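Local coordinates for protein apical membrane antigen 1 (Babesia divergens, PDB 4APM) that probably acts in host-cell invasion by this apicomplexan parasite, as a membrane antigen of the moving junction, at residues L395-S398 against K399-E403; S207-D210 against K211-E215. All blocks are in the same frame, centred on the assembly; numbering follows the deposited sequence.

Contact 1: L395-S398 against K399-E403; sequences LKCS and KYVHE
Between L395 and V401 the backbone makes an open bend, with the CA of L395 8.6 Å from the CA of V401. The bend itself falls at S398 and K399: S398 has a psi of 15°, which interrupts the extended run of the preceding residues, and regular strand begins at Y400. No hydrogen bond joins the two segments; across the bend, three side chains meet. L395 and V401 meet tip to tip, CD2 of L395 lying 3.8 Å from CG1 of V401 and 3.9 Å from CG2 of V401, so that one leucine methyl is shared by both branches of the valine. C397 adds the second apolar contact, its SG 3.9 Å from CG2 of V401. CG2 of V401 thus touches both L395 and C397, whereas CG1 meets L395 but not C397. With the sulfur of C397 trans to the backbone nitrogen (chi1 -175°), it is carried across the bend, where it comes 3.4 Å from the carbonyl O of Y400. That position is also fixed covalently, because SG forms a disulfide with C415 of strand 410-416, the neighbour with which strand 400-406 pairs: Y400 hydrogen-bonds to S416 and H402 to Y414 through the backbone. L395, the buried member, also packs on Y413 of strand 410-416 and on T387 and A389 of strand 387-389. The arrangement is that of a loop preceding a beta hairpin, tied by a disulfide to its second strand and packed through L395 across three neighbouring strands, consistent with the cystine-bearing domain III at the C-terminal end of the AMA1 ectodomain.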
loop_
_atom_site.group_PDB
_atom_site.type_symbol
_atom_site.label_atom_id
_atom_site.label_comp_id
_atom_site.label_asym_id
_atom_site.label_seq_id
_atom_site.Cartn_x
_atom_site.Cartn_y
_atom_site.Cartn_z
ATOM N N LEU A 395 6.734 26.667 -13.065
ATOM C CA LEU A 395 8.138 26.265 -12.999
ATOM C C LEU A 395 9.071 27.382 -12.523
ATOM O O LEU A 395 9.176 28.424 -13.163
ATOM C CB LEU A 395 8.602 25.766 -14.366
ATOM C CG LEU A 395 10.072 25.363 -14.448
ATOM C CD1 LEU A 395 10.345 24.133 -13.578
ATOM C CD2 LEU A 395 10.436 25.095 -15.900
ATOM N N LYS A 396 9.763 27.147 -11.413
ATOM C CA LYS A 396 10.868 27.997 -11.004
ATOM C C LYS A 396 12.144 27.531 -11.703
ATOM O O LYS A 396 12.517 26.361 -11.613
ATOM C CB LYS A 396 11.014 27.995 -9.478
ATOM C CG LYS A 396 9.705 28.336 -8.772
ATOM C CD LYS A 396 9.848 28.613 -7.278
ATOM C CE LYS A 396 8.477 28.925 -6.677
ATOM N NZ LYS A 396 8.505 29.872 -5.521
ATOM N N CYS A 397 12.741 28.425 -12.492
ATOM C CA CYS A 397 13.906 28.086 -13.309
ATOM C C CYS A 397 14.886 29.253 -13.421
ATOM O O CYS A 397 14.492 30.406 -13.594
ATOM C CB CYS A 397 13.479 27.614 -14.708
ATOM S SG CYS A 397 14.836 27.037 -15.773
ATOM N N SER A 398 16.167 28.937 -13.347
ATOM C CA SER A 398 17.195 29.949 -13.373
ATOM C C SER A 398 18.152 29.673 -14.522
ATOM O O SER A 398 19.269 30.183 -14.536
ATOM C CB SER A 398 17.961 29.943 -12.052
ATOM O OG SER A 398 18.870 28.855 -12.016
ATOM N N LYS A 399 17.740 28.803 -15.440
ATOM C CA LYS A 399 18.555 28.454 -16.603
ATOM C C LYS A 399 17.650 28.188 -17.779
ATOM O O LYS A 399 16.803 29.009 -18.090
ATOM C CB LYS A 399 19.465 27.251 -16.321
ATOM C CG LYS A 399 20.312 27.401 -15.062
ATOM C CD LYS A 399 21.798 27.249 -15.342
ATOM C CE LYS A 399 22.613 28.133 -14.409
ATOM N NZ LYS A 399 24.080 27.917 -14.567
ATOM N N TYR A 400 17.800 27.034 -18.417
ATOM C CA TYR A 400 16.991 26.699 -19.584
ATOM C C TYR A 400 15.733 25.919 -19.222
ATOM O O TYR A 400 15.755 25.075 -18.336
ATOM C CB TYR A 400 17.824 25.928 -20.588
ATOM C CG TYR A 400 19.134 26.619 -20.884
ATOM C CD1 TYR A 400 20.241 26.432 -20.062
ATOM C CD2 TYR A 400 19.246 27.516 -21.939
ATOM C CE1 TYR A 400 21.434 27.074 -20.314
ATOM C CE2 TYR A 400 20.436 28.169 -22.195
ATOM C CZ TYR A 400 21.528 27.938 -21.382
ATOM O OH TYR A 400 22.722 28.565 -21.643
ATOM N N VAL A 401 14.625 26.245 -19.882
ATOM C CA VAL A 401 13.395 25.477 -19.740
ATOM C C VAL A 401 13.296 24.479 -20.872
ATOM O O VAL A 401 13.538 24.822 -22.023
ATOM C CB VAL A 401 12.147 26.376 -19.743
ATOM C CG1 VAL A 401 10.888 25.521 -19.643
ATOM C CG2 VAL A 401 12.199 27.366 -18.592
ATOM N N HIS A 402 13.023 23.223 -20.533
ATOM C CA HIS A 402 12.811 22.194 -21.538
ATOM C C HIS A 402 11.413 21.680 -21.438
ATOM O O HIS A 402 10.692 21.976 -20.489
ATOM C CB HIS A 402 13.778 21.024 -21.345
ATOM C CG HIS A 402 15.233 21.401 -21.443
ATOM N ND1 HIS A 402 16.072 20.831 -22.340
ATOM C CD2 HIS A 402 15.997 22.306 -20.707
ATOM C CE1 HIS A 402 17.295 21.364 -22.200
ATOM N NE2 HIS A 402 17.254 22.248 -21.182
ATOM N N GLU A 403 11.036 20.868 -22.411
ATOM C CA GLU A 403 9.750 20.215 -22.408
ATOM C C GLU A 403 9.970 18.722 -22.455
ATOM O O GLU A 403 10.870 18.240 -23.149
ATOM C CB GLU A 403 8.914 20.669 -23.601
ATOM C CG GLU A 403 8.214 21.988 -23.346
ATOM C CD GLU A 403 7.904 22.747 -24.619
ATOM O OE1 GLU A 403 7.276 22.155 -25.525
ATOM O OE2 GLU A 403 8.278 23.942 -24.700
#

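Contact 2: S207-D210 against K211-E215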
loop_
_atom_site.group_PDB
_atom_site.type_symbol
_atom_site.label_atom_id
_atom_site.label_comp_id
_atom_site.label_asym_id
_atom_site.label_seq_id
_atom_site.Cartn_x
_atom_site.Cartn_y
_atom_site.Cartn_z
ATOM N N SER A 207 -11.855 -6.576 9.374
ATOM C CA SER A 207 -13.277 -6.259 9.266
ATOM C C SER A 207 -13.557 -4.759 9.393
ATOM O O SER A 207 -14.684 -4.327 9.244
ATOM C CB SER A 207 -14.044 -7.019 10.319
ATOM O OG SER A 207 -13.736 -6.498 11.603
ATOM N N ARG A 208 -12.521 -3.960 9.619
ATOM C CA ARG A 208 -12.711 -2.531 9.751
ATOM C C ARG A 208 -12.370 -1.751 8.503
ATOM O O ARG A 208 -12.281 -0.535 8.530
ATOM C CB ARG A 208 -11.939 -2.026 10.948
ATOM C CG ARG A 208 -12.607 -2.517 12.206
ATOM C CD ARG A 208 -11.805 -2.303 13.452
ATOM N NE ARG A 208 -12.397 -3.157 14.475
ATOM C CZ ARG A 208 -12.085 -3.124 15.762
ATOM N NH1 ARG A 208 -11.175 -2.264 16.216
ATOM N NH2 ARG A 208 -12.713 -3.935 16.598
ATOM N N VAL A 209 -12.212 -2.458 7.395
ATOM C CA VAL A 209 -11.940 -1.823 6.124
ATOM C C VAL A 209 -13.018 -0.804 5.794
ATOM O O VAL A 209 -14.220 -1.095 5.853
ATOM C CB VAL A 209 -11.740 -2.873 5.014
ATOM C CG1 VAL A 209 -11.956 -2.264 3.617
ATOM C CG2 VAL A 209 -10.338 -3.486 5.169
ATOM N N ASP A 210 -12.561 0.426 5.604
ATOM C CA ASP A 210 -13.353 1.535 5.093
ATOM C C ASP A 210 -14.244 1.104 3.887
ATOM O O ASP A 210 -13.732 0.576 2.887
ATOM C CB ASP A 210 -12.364 2.666 4.695
ATOM C CG ASP A 210 -13.047 4.003 4.506
ATOM O OD1 ASP A 210 -14.291 4.012 4.374
ATOM O OD2 ASP A 210 -12.348 5.041 4.489
ATOM N N LYS A 211 -15.566 1.308 3.989
ATOM C CA LYS A 211 -16.468 1.097 2.853
ATOM C C LYS A 211 -15.970 1.884 1.646
ATOM O O LYS A 211 -16.206 1.506 0.481
ATOM C CB LYS A 211 -17.912 1.562 3.149
ATOM C CG LYS A 211 -18.442 1.362 4.563
ATOM C CD LYS A 211 -18.449 -0.090 4.974
ATOM C CE LYS A 211 -19.839 -0.698 4.972
ATOM N NZ LYS A 211 -19.732 -2.030 5.635
ATOM N N LYS A 212 -15.343 3.016 1.920
ATOM C CA LYS A 212 -14.843 3.867 0.864
ATOM C C LYS A 212 -13.327 3.698 0.699
ATOM O O LYS A 212 -12.632 4.626 0.289
ATOM C CB LYS A 212 -15.236 5.320 1.116
ATOM C CG LYS A 212 -16.743 5.542 0.995
ATOM C CD LYS A 212 -17.261 6.603 1.961
ATOM C CE LYS A 212 -17.171 8.009 1.366
ATOM N NZ LYS A 212 -17.750 9.059 2.267
ATOM N N TRP A 213 -12.830 2.489 0.982
ATOM C CA TRP A 213 -11.400 2.194 0.824
ATOM C C TRP A 213 -10.835 2.709 -0.480
ATOM O O TRP A 213 -9.778 3.336 -0.501
ATOM C CB TRP A 213 -11.117 0.695 0.998
ATOM C CG TRP A 213 -11.768 -0.186 -0.048
ATOM C CD1 TRP A 213 -13.006 -0.789 0.012
ATOM C CD2 TRP A 213 -11.157 -0.690 -1.284
ATOM N NE1 TRP A 213 -13.230 -1.548 -1.103
ATOM C CE2 TRP A 213 -12.148 -1.540 -1.912
ATOM C CE3 TRP A 213 -9.919 -0.511 -1.913
ATOM C CZ2 TRP A 213 -11.920 -2.159 -3.133
ATOM C CZ3 TRP A 213 -9.713 -1.097 -3.155
ATOM C CH2 TRP A 213 -10.691 -1.912 -3.754
ATOM N N GLU A 214 -11.599 2.563 -1.556
ATOM C CA GLU A 214 -11.123 2.918 -2.885
ATOM C C GLU A 214 -10.810 4.379 -3.075
ATOM O O GLU A 214 -9.944 4.711 -3.848
ATOM C CB GLU A 214 -12.097 2.473 -3.947
ATOM C CG GLU A 214 -11.648 1.221 -4.651
ATOM C CD GLU A 214 -12.198 1.136 -6.061
ATOM O OE1 GLU A 214 -13.431 0.923 -6.214
ATOM O OE2 GLU A 214 -11.390 1.308 -7.009
ATOM N N GLU A 215 -11.492 5.255 -2.364
ATOM C CA GLU A 215 -11.215 6.694 -2.490
ATOM C C GLU A 215 -10.338 7.216 -1.339
ATOM O O GLU A 215 -9.703 8.261 -1.459
ATOM C CB GLU A 215 -12.541 7.479 -2.540
ATOM C CG GLU A 215 -13.632 6.829 -3.395
ATOM C CD GLU A 215 -15.018 6.977 -2.791
ATOM O OE1 GLU A 215 -15.343 8.072 -2.294
ATOM O OE2 GLU A 215 -15.773 5.985 -2.777
#
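An Asx turn and a type I beta turn, both starting at D210, lead the chain from the loop into the short helix 213-216. In the first, K212 N donates to OD1 of D210 over 2.8 Å with an N-H...O angle of 157°; the donor stands above the carboxylate plane. In the second, W213 N gives its hydrogen to the carbonyl O of D210, also at 2.8 Å but more bent, at 141°. A single residue thus receives two successive backbone N-H groups, one on its side chain and one on its main chain. The carboxylate is set for this by a first torsion that places CG of D210 trans to the backbone nitrogen (chi1 -164°), next to the carbonyl carbon. OD2 of D210 takes a further hydrogen bond from ND2 of N216, at the far end of the helix, so both carboxylate oxygens are engaged. The near edge of the W213 indole, at CD1, lies against the turn while the rest of the ring leads away: CD1 of W213 is 3.3 Å from O of D210, which sits at the ring edge in its plane. On the apolar side CG1 of V209 reaches 4.0 Å from CD1 of W213, the two side chains crossing at a slant. Helix 125-134 backs this pair, with A130 against V209 and V126 against W213, while NE1 of W213 hydrogen-bonds to OD1 of N124 and NZ of K211 forms a salt bridge with E131. The paired turns thus deliver the chain to a helix start with K212 at the N-cap position, packed against the helix that follows the calcium-binding residues G120 and D122.

In the fold
Contact 2 precedes contact 1 along the chain, and the two are separate: their centres lie about 42 Å apart and their nearest atoms about 27 Å. They share no sheet. Contact 2 follows strand 202-205 of the five-stranded antiparallel sheet. Contact 1 spans the loop before strand 400-406 and the start of that strand, at one edge of the seven-stranded mixed sheet. The centre of contact 2 lies about 13 Å, and that of contact 1 about 34 Å, from the centre of the chain. The separation is consistent with an elongated ectodomain of several domains, the two contacts lying in different parts of it.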